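Local coordinates for protein alternansucrase (Leuconostoc mesenteroides, PDB 6HVG) that belongs to glycoside hydrolase family 70, with a TIM-barrel-type fold, a bound calcium ion and choline-binding-type repeats, at residues 267-270 against 275-278; 441-446 against 1269-1274; 646-651 against 1035-1040. One frame throughout, in Å; residues are numbered along the deposited sequence.

Interaction 1: 267-270 against 275-278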
loop_
_atom_site.group_PDB
_atom_site.type_symbol
_atom_site.label_atom_id
_atom_site.label_comp_id
_atom_site.label_asym_id
_atom_site.label_seq_id
_atom_site.Cartn_x
_atom_site.Cartn_y
_atom_site.Cartn_z
ATOM N N GLY A 267 -26.364 -27.037 -18.763
ATOM C CA GLY A 267 -27.063 -25.888 -19.320
ATOM C C GLY A 267 -27.997 -26.296 -20.432
ATOM O O GLY A 267 -27.935 -25.749 -21.530
ATOM N N GLY A 268 -28.865 -27.261 -20.147
ATOM C CA GLY A 268 -29.909 -27.634 -21.095
ATOM C C GLY A 268 -30.940 -28.633 -20.596
ATOM O O GLY A 268 -30.711 -29.365 -19.641
ATOM N N PHE A 269 -32.086 -28.659 -21.263
ATOM C CA PHE A 269 -33.112 -29.668 -21.007
ATOM C C PHE A 269 -32.734 -30.992 -21.660
ATOM O O PHE A 269 -31.852 -31.059 -22.514
ATOM C CB PHE A 269 -34.470 -29.239 -21.558
ATOM C CG PHE A 269 -35.177 -28.215 -20.715
ATOM C CD1 PHE A 269 -35.150 -26.864 -21.057
ATOM C CD2 PHE A 269 -35.898 -28.613 -19.602
ATOM C CE1 PHE A 269 -35.818 -25.933 -20.291
ATOM C CE2 PHE A 269 -36.570 -27.687 -18.830
ATOM C CZ PHE A 269 -36.519 -26.343 -19.171
ATOM N N GLN A 270 -33.436 -32.043 -21.259
ATOM C CA GLN A 270 -33.078 -33.388 -21.655
ATOM C C GLN A 270 -34.220 -34.327 -21.345
ATOM O O GLN A 270 -34.636 -34.422 -20.195
ATOM C CB GLN A 270 -31.839 -33.790 -20.866
ATOM C CG GLN A 270 -31.360 -35.210 -21.099
ATOM C CD GLN A 270 -31.047 -35.499 -22.537
ATOM O OE1 GLN A 270 -31.518 -36.485 -23.074
ATOM N NE2 GLN A 270 -30.244 -34.635 -23.172
ATOM N N LYS A 275 -39.987 -38.009 -18.486
ATOM C CA LYS A 275 -39.871 -36.634 -18.012
ATOM C C LYS A 275 -38.870 -35.798 -18.823
ATOM O O LYS A 275 -38.130 -36.293 -19.695
ATOM C CB LYS A 275 -39.429 -36.660 -16.530
ATOM C CG LYS A 275 -40.030 -37.846 -15.768
ATOM C CD LYS A 275 -40.172 -37.659 -14.277
ATOM C CE LYS A 275 -40.752 -38.922 -13.642
ATOM N NZ LYS A 275 -41.164 -38.679 -12.230
ATOM N N ARG A 276 -38.869 -34.513 -18.500
ATOM C CA ARG A 276 -37.974 -33.516 -19.092
ATOM C C ARG A 276 -37.277 -32.690 -18.014
ATOM O O ARG A 276 -37.947 -31.984 -17.292
ATOM C CB ARG A 276 -38.815 -32.589 -19.961
ATOM C CG ARG A 276 -38.035 -31.502 -20.693
ATOM C CD ARG A 276 -38.882 -30.936 -21.816
ATOM N NE ARG A 276 -38.184 -29.907 -22.581
ATOM C CZ ARG A 276 -37.298 -30.140 -23.540
ATOM N NH1 ARG A 276 -36.957 -31.380 -23.874
ATOM N NH2 ARG A 276 -36.743 -29.114 -24.167
ATOM N N ILE A 277 -35.956 -32.802 -17.885
ATOM C CA ILE A 277 -35.242 -32.177 -16.784
ATOM C C ILE A 277 -34.193 -31.191 -17.266
ATOM O O ILE A 277 -33.442 -31.486 -18.186
ATOM C CB ILE A 277 -34.466 -33.248 -15.985
ATOM C CG1 ILE A 277 -35.399 -34.341 -15.471
ATOM C CG2 ILE A 277 -33.710 -32.640 -14.804
ATOM C CD1 ILE A 277 -34.693 -35.622 -15.073
ATOM N N TYR A 278 -34.082 -30.059 -16.597
ATOM C CA TYR A 278 -33.062 -29.098 -16.943
ATOM C C TYR A 278 -31.874 -29.359 -16.044
ATOM O O TYR A 278 -32.035 -29.655 -14.850
ATOM C CB TYR A 278 -33.557 -27.673 -16.756
ATOM C CG TYR A 278 -32.633 -26.644 -17.343
ATOM C CD1 TYR A 278 -31.602 -26.059 -16.594
ATOM C CD2 TYR A 278 -32.781 -26.261 -18.658
ATOM C CE1 TYR A 278 -30.762 -25.105 -17.163
ATOM C CE2 TYR A 278 -31.946 -25.319 -19.236
ATOM C CZ TYR A 278 -30.954 -24.738 -18.484
ATOM O OH TYR A 278 -30.153 -23.803 -19.063
#
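F269 and Y278 supply the aromatic part of this hairpin contact. Their rings form a T-shaped pair in which the edge of Y278, led by CD2, meets the face of F269; the centroids are 4.8 Å apart and the planes stand at 75°. Y278 CB adds a CH-pi contact, 4.0 Å from the F269 ring centroid. With CG anti to the backbone N (chi1 -169°), the phenol ring of Y278 runs back along the glycines: G268 N lies over one of its faces, and OH comes within 3.6 Å of G267 C.

The cationic contribution is R276. Its guanidinium is nearly parallel to the F269 ring but lies against the benzylic carbon, NH2 being 3.5 Å from F269 CB.

In the backbone, I277 N donates to Q270 O at 3.1 Å and an N-H...O angle of 171°. G267 and G268 both face F279, a G1 beta bulge, and G267 takes the positive phi that favours glycine.

R276 salt-bridges D271 through NH1 and E291, on the next strand, through NE. Its flat group can thus lie over F269 CB while its charge is probably largely balanced, consistent with ring packing and ion pairing both stabilising this choline-binding-type repeat.

Interaction 2: 441-446 against 1269-1274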
loop_
_atom_site.group_PDB
_atom_site.type_symbol
_atom_site.label_atom_id
_atom_site.label_comp_id
_atom_site.label_asym_id
_atom_site.label_seq_id
_atom_site.Cartn_x
_atom_site.Cartn_y
_atom_site.Cartn_z
ATOM N N MET A 441 -20.798 -5.192 33.089
ATOM C CA MET A 441 -21.448 -6.058 34.084
ATOM C C MET A 441 -22.846 -5.550 34.442
ATOM O O MET A 441 -23.693 -6.332 34.873
ATOM C CB MET A 441 -20.570 -6.158 35.349
ATOM C CG MET A 441 -21.005 -7.199 36.386
ATOM S SD MET A 441 -19.923 -7.284 37.846
ATOM C CE MET A 441 -20.343 -5.759 38.689
ATOM N N THR A 442 -23.065 -4.245 34.249
ATOM C CA THR A 442 -24.240 -3.517 34.712
ATOM C C THR A 442 -24.973 -2.719 33.633
ATOM O O THR A 442 -26.166 -2.470 33.757
ATOM C CB THR A 442 -23.806 -2.555 35.828
ATOM O OG1 THR A 442 -23.358 -3.336 36.952
ATOM C CG2 THR A 442 -24.957 -1.630 36.267
ATOM N N TRP A 443 -24.284 -2.298 32.580
ATOM C CA TRP A 443 -24.903 -1.462 31.544
ATOM C C TRP A 443 -24.492 -1.921 30.151
ATOM O O TRP A 443 -23.446 -2.514 29.982
ATOM C CB TRP A 443 -24.516 0.003 31.757
ATOM C CG TRP A 443 -24.944 0.916 30.672
ATOM C CD1 TRP A 443 -26.075 1.680 30.630
ATOM C CD2 TRP A 443 -24.249 1.162 29.450
ATOM N NE1 TRP A 443 -26.132 2.382 29.452
ATOM C CE2 TRP A 443 -25.023 2.079 28.705
ATOM C CE3 TRP A 443 -23.060 0.678 28.899
ATOM C CZ2 TRP A 443 -24.637 2.530 27.439
ATOM C CZ3 TRP A 443 -22.678 1.124 27.638
ATOM C CH2 TRP A 443 -23.461 2.040 26.924
ATOM N N TRP A 444 -25.355 -1.671 29.170
ATOM C CA TRP A 444 -25.092 -1.999 27.785
ATOM C C TRP A 444 -25.647 -0.873 26.886
ATOM O O TRP A 444 -26.604 -0.202 27.261
ATOM C CB TRP A 444 -25.751 -3.361 27.472
ATOM C CG TRP A 444 -25.291 -4.407 28.423
ATOM C CD1 TRP A 444 -24.236 -5.248 28.256
ATOM C CD2 TRP A 444 -25.820 -4.688 29.735
ATOM N NE1 TRP A 444 -24.078 -6.032 29.371
ATOM C CE2 TRP A 444 -25.038 -5.706 30.294
ATOM C CE3 TRP A 444 -26.860 -4.168 30.488
ATOM C CZ2 TRP A 444 -25.277 -6.225 31.574
ATOM C CZ3 TRP A 444 -27.098 -4.689 31.754
ATOM C CH2 TRP A 444 -26.315 -5.700 32.280
ATOM N N PRO A 445 -25.066 -0.679 25.696
ATOM C CA PRO A 445 -25.567 0.314 24.767
ATOM C C PRO A 445 -26.923 -0.023 24.155
ATOM O O PRO A 445 -27.685 0.885 23.828
ATOM C CB PRO A 445 -24.493 0.358 23.693
ATOM C CG PRO A 445 -23.835 -0.965 23.746
ATOM C CD PRO A 445 -23.889 -1.387 25.172
ATOM N N ASP A 446 -27.219 -1.304 24.011
ATOM C CA ASP A 446 -28.424 -1.787 23.313
ATOM C C ASP A 446 -28.673 -3.264 23.698
ATOM O O ASP A 446 -27.826 -3.920 24.289
ATOM C CB ASP A 446 -28.269 -1.625 21.787
ATOM C CG ASP A 446 -26.834 -1.959 21.293
ATOM O OD1 ASP A 446 -26.436 -3.142 21.365
ATOM O OD2 ASP A 446 -26.101 -1.026 20.881
ATOM N N GLN A 1269 -25.996 11.822 22.354
ATOM C CA GLN A 1269 -25.024 12.481 23.199
ATOM C C GLN A 1269 -24.077 11.443 23.784
ATOM O O GLN A 1269 -24.491 10.330 24.106
ATOM C CB GLN A 1269 -25.740 13.234 24.321
ATOM C CG GLN A 1269 -24.825 14.081 25.190
ATOM C CD GLN A 1269 -25.580 14.819 26.260
ATOM O OE1 GLN A 1269 -26.793 14.704 26.366
ATOM N NE2 GLN A 1269 -24.857 15.571 27.076
ATOM N N TYR A 1270 -22.800 11.804 23.909
ATOM C CA TYR A 1270 -21.797 10.875 24.419
ATOM C C TYR A 1270 -21.714 11.018 25.924
ATOM O O TYR A 1270 -21.872 12.106 26.452
ATOM C CB TYR A 1270 -20.430 11.145 23.783
ATOM C CG TYR A 1270 -20.261 10.685 22.324
ATOM C CD1 TYR A 1270 -20.602 11.517 21.264
ATOM C CD2 TYR A 1270 -19.734 9.435 22.007
ATOM C CE1 TYR A 1270 -20.433 11.121 19.950
ATOM C CE2 TYR A 1270 -19.573 9.037 20.689
ATOM C CZ TYR A 1270 -19.913 9.894 19.677
ATOM O OH TYR A 1270 -19.776 9.499 18.380
ATOM N N PHE A 1271 -21.462 9.933 26.631
ATOM C CA PHE A 1271 -21.361 10.033 28.089
ATOM C C PHE A 1271 -20.099 10.787 28.478
ATOM O O PHE A 1271 -19.056 10.637 27.843
ATOM C CB PHE A 1271 -21.408 8.639 28.752
ATOM C CG PHE A 1271 -22.625 7.833 28.365
ATOM C CD1 PHE A 1271 -23.890 8.303 28.677
ATOM C CD2 PHE A 1271 -22.507 6.658 27.642
ATOM C CE1 PHE A 1271 -25.008 7.608 28.297
ATOM C CE2 PHE A 1271 -23.635 5.948 27.268
ATOM C CZ PHE A 1271 -24.880 6.419 27.592
ATOM N N ASN A 1272 -20.199 11.604 29.519
ATOM C CA ASN A 1272 -19.047 12.338 30.030
ATOM C C ASN A 1272 -19.133 12.612 31.527
ATOM O O ASN A 1272 -20.226 12.801 32.067
ATOM C CB ASN A 1272 -18.868 13.656 29.261
ATOM C CG ASN A 1272 -17.436 14.174 29.319
ATOM O OD1 ASN A 1272 -17.060 14.866 30.250
ATOM N ND2 ASN A 1272 -16.629 13.808 28.335
ATOM N N ILE A 1273 -17.970 12.661 32.180
ATOM C CA ILE A 1273 -17.884 12.849 33.641
ATOM C C ILE A 1273 -16.790 13.836 34.090
ATOM O O ILE A 1273 -16.422 13.861 35.256
ATOM C CB ILE A 1273 -17.598 11.507 34.330
ATOM C CG1 ILE A 1273 -16.461 10.798 33.600
ATOM C CG2 ILE A 1273 -18.853 10.643 34.372
ATOM C CD1 ILE A 1273 -15.567 9.999 34.499
ATOM N N ALA A 1274 -16.285 14.660 33.176
ATOM C CA ALA A 1274 -15.102 15.482 33.454
ATOM C C ALA A 1274 -15.404 16.616 34.423
ATOM O O ALA A 1274 -14.668 16.829 35.391
ATOM C CB ALA A 1274 -14.517 16.028 32.160
#
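W443 and F1271 meet at right angles: the edge of the F1271 ring points at the face of the W443 indole, with the planes at 89°. The pair is an offset edge-to-face stack, since the centroid of the phenyl ring stands 5.5 Å from that of the six-membered ring and the touching atoms lie toward one side of the indole. F1271 CE2 makes the nearest approach, 3.6 Å from W443 CZ2, and CZ of the same phenyl ring is 3.9 Å from that CZ2 atom. Both side chains leave their backbones toward the other loop. In W443, CG anti to the backbone N (chi1 173°) turns the indole so that its six-membered ring, with CZ2 and CH2, is the part F1271 reaches; in F1271, CG anti to the carbonyl carbon (chi1 -55°) sends the CE2 edge forward to meet it.

The other face of the indole is occupied from within its own loop, where P445 N sits 3.4 Å above the W443 ring plane. W443 is therefore held between its own chain and the phenyl edge, and its NE1 is tied to S1307 OG. F1271 in turn lies against F1280, their planes nearly parallel. W444 leaves the backbone roughly opposite to W443 and packs on helix 474-495.

Each loop has its own polar brace. N1272 OD1 accepts from A1274 N at 3.0 Å, an Asx turn just past F1271, and D446 N-caps helix 447-462. D446 OD2 also accepts from W1265 NE1, a second link to the later part of the chain.

This T-shaped contact joins two irregular loops more than 800 residues apart, both inside the family 70 region. It is consistent with the U-shaped chain course of that family, in which early and late segments combine to build one domain.

Interaction 3: 646-651 against 1035-1040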
loop_
_atom_site.group_PDB
_atom_site.type_symbol
_atom_site.label_atom_id
_atom_site.label_comp_id
_atom_site.label_asym_id
_atom_site.label_seq_id
_atom_site.Cartn_x
_atom_site.Cartn_y
_atom_site.Cartn_z
ATOM N N LYS A 646 25.101 32.417 -1.846
ATOM C CA LYS A 646 26.187 33.356 -2.153
ATOM C C LYS A 646 27.149 32.812 -3.209
ATOM O O LYS A 646 27.630 33.567 -4.054
ATOM C CB LYS A 646 27.004 33.714 -0.894
ATOM C CG LYS A 646 26.252 34.331 0.273
ATOM C CD LYS A 646 25.805 35.775 0.053
ATOM C CE LYS A 646 24.522 35.887 -0.792
ATOM N NZ LYS A 646 23.554 36.958 -0.381
ATOM N N SER A 647 27.450 31.519 -3.135
ATOM C CA SER A 647 28.401 30.880 -4.055
ATOM C C SER A 647 28.092 29.400 -4.229
ATOM O O SER A 647 27.381 28.817 -3.431
ATOM C CB SER A 647 29.834 31.027 -3.518
ATOM O OG SER A 647 30.062 30.167 -2.408
ATOM N N ASP A 648 28.665 28.795 -5.260
ATOM C CA ASP A 648 28.602 27.352 -5.442
ATOM C C ASP A 648 29.366 26.582 -4.358
ATOM O O ASP A 648 28.980 25.465 -4.007
ATOM C CB ASP A 648 29.143 26.959 -6.824
ATOM C CG ASP A 648 28.188 27.302 -7.947
ATOM O OD1 ASP A 648 27.008 27.646 -7.656
ATOM O OD2 ASP A 648 28.618 27.203 -9.119
ATOM N N ALA A 649 30.444 27.170 -3.834
ATOM C CA ALA A 649 31.230 26.534 -2.778
ATOM C C ALA A 649 30.438 26.427 -1.467
ATOM O O ALA A 649 30.521 25.417 -0.765
ATOM C CB ALA A 649 32.525 27.295 -2.548
ATOM N N ASN A 650 29.695 27.476 -1.138
ATOM C CA ASN A 650 28.817 27.466 0.040
ATOM C C ASN A 650 27.665 26.471 -0.120
ATOM O O ASN A 650 27.381 25.683 0.776
ATOM C CB ASN A 650 28.219 28.861 0.295
ATOM C CG ASN A 650 29.231 29.856 0.813
ATOM O OD1 ASN A 650 30.432 29.577 0.883
ATOM N ND2 ASN A 650 28.748 31.027 1.187
ATOM N N ALA A 651 26.997 26.549 -1.270
ATOM C CA ALA A 651 25.908 25.652 -1.629
ATOM C C ALA A 651 26.369 24.205 -1.590
ATOM O O ALA A 651 25.743 23.384 -0.934
ATOM C CB ALA A 651 25.368 25.999 -3.015
ATOM N N HIS A 1035 23.420 24.904 -8.739
ATOM C CA HIS A 1035 23.547 25.136 -10.172
ATOM C C HIS A 1035 24.168 23.915 -10.809
ATOM O O HIS A 1035 25.198 23.452 -10.336
ATOM C CB HIS A 1035 24.388 26.381 -10.465
ATOM C CG HIS A 1035 23.791 27.646 -9.947
ATOM N ND1 HIS A 1035 24.147 28.181 -8.730
ATOM C CD2 HIS A 1035 22.831 28.453 -10.450
ATOM C CE1 HIS A 1035 23.437 29.270 -8.508
ATOM N NE2 HIS A 1035 22.619 29.445 -9.530
ATOM N N SER A 1036 23.545 23.401 -11.874
ATOM C CA SER A 1036 24.070 22.231 -12.549
ATOM C C SER A 1036 25.244 22.695 -13.382
ATOM O O SER A 1036 25.075 23.461 -14.334
ATOM C CB SER A 1036 23.014 21.557 -13.435
ATOM O OG SER A 1036 23.449 20.256 -13.832
ATOM N N ASN A 1037 26.434 22.250 -13.000
ATOM C CA ASN A 1037 27.648 22.571 -13.713
ATOM C C ASN A 1037 28.716 21.545 -13.386
ATOM O O ASN A 1037 28.449 20.598 -12.666
ATOM C CB ASN A 1037 28.098 23.995 -13.390
ATOM C CG ASN A 1037 28.280 24.244 -11.905
ATOM O OD1 ASN A 1037 28.808 23.405 -11.175
ATOM N ND2 ASN A 1037 27.900 25.422 -11.467
ATOM N N ALA A 1038 29.923 21.734 -13.912
ATOM C CA ALA A 1038 31.000 20.758 -13.733
ATOM C C ALA A 1038 31.364 20.551 -12.282
ATOM O O ALA A 1038 31.717 19.439 -11.889
ATOM C CB ALA A 1038 32.219 21.176 -14.522
ATOM N N ALA A 1039 31.243 21.605 -11.474
ATOM C CA ALA A 1039 31.540 21.492 -10.041
ATOM C C ALA A 1039 30.527 20.627 -9.320
ATOM O O ALA A 1039 30.895 19.718 -8.603
ATOM C CB ALA A 1039 31.630 22.868 -9.394
ATOM N N LEU A 1040 29.242 20.901 -9.509
ATOM C CA LEU A 1040 28.197 20.089 -8.885
ATOM C C LEU A 1040 28.306 18.654 -9.381
ATOM O O LEU A 1040 28.175 17.733 -8.592
ATOM C CB LEU A 1040 26.814 20.654 -9.185
ATOM C CG LEU A 1040 25.643 20.110 -8.374
ATOM C CD1 LEU A 1040 25.872 20.264 -6.894
ATOM C CD2 LEU A 1040 24.351 20.823 -8.737
HETATM O O HOH W 1 25.672 24.563 -7.024
#
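D648 receives two hydrogen bonds across this contact, one on each carboxylate oxygen. H1035 ND1 donates to D648 OD1 at 3.1 Å, using the syn lone pair of that oxygen although the oxygen is tilted somewhat from the imidazole plane. N1037 ND2 donates to D648 OD2 at 3.0 Å, arriving from above the carboxylate plane. Both bonds are moderately bent, with angles of 146° at the hydrogen. H1035 NE2 binds D1030 OD2, so the imidazole spans two carboxylates, a setting that would favour its protonated form.

N1037 uses both ends of its amide. A chi1 of 56° folds the amide back over the start of the helix that follows, where OD1 caps it by accepting from L1040 N at 3.0 Å and 169°; with ND2 on D648, this fixes the amide's rotation. On the other segment S647 OG accepts from N650 N at 3.0 Å, the equivalent cap. D648 is the first residue after that cap, where the helix's N-terminal end would be expected to stabilise its negative charge.

A water accepts from H1035 N at 2.9 Å and has a weak bond to D648 OD1. The contact is almost wholly polar, with 117 Å² buried in all; alongside it, A651 packs on V1033.

The arrangement is a His-carboxylate hydrogen bond beside an Asn-carboxylate one, from the first turn of helix 648-652 to the loop and N-cap leading into helix 1038-1041. These helices precede strands 657-658 and 1045-1047 of the parallel eight-stranded sheet, consistent with a place on the N-terminal side of the strands of a TIM-type barrel.

The three contacts are well separated. Interactions 1 and 2 have centres about 61 Å apart, interactions 2 and 3 about 65 Å, and interactions 1 and 3 about 84 Å, interactions 1 and 3 lying on opposite sides of the chain's centre; even the nearest atoms of any two are at least about 45 Å apart. Along the chain, interaction 1 closes within a choline-binding-type repeat before the others open, whereas interaction 3 is nested in the long loop that interaction 2 closes, with all four segments of interactions 2 and 3 inside the family 70 region. The calcium ion is held by E575, D581, N625 and D1159, none of which belongs to the six segments.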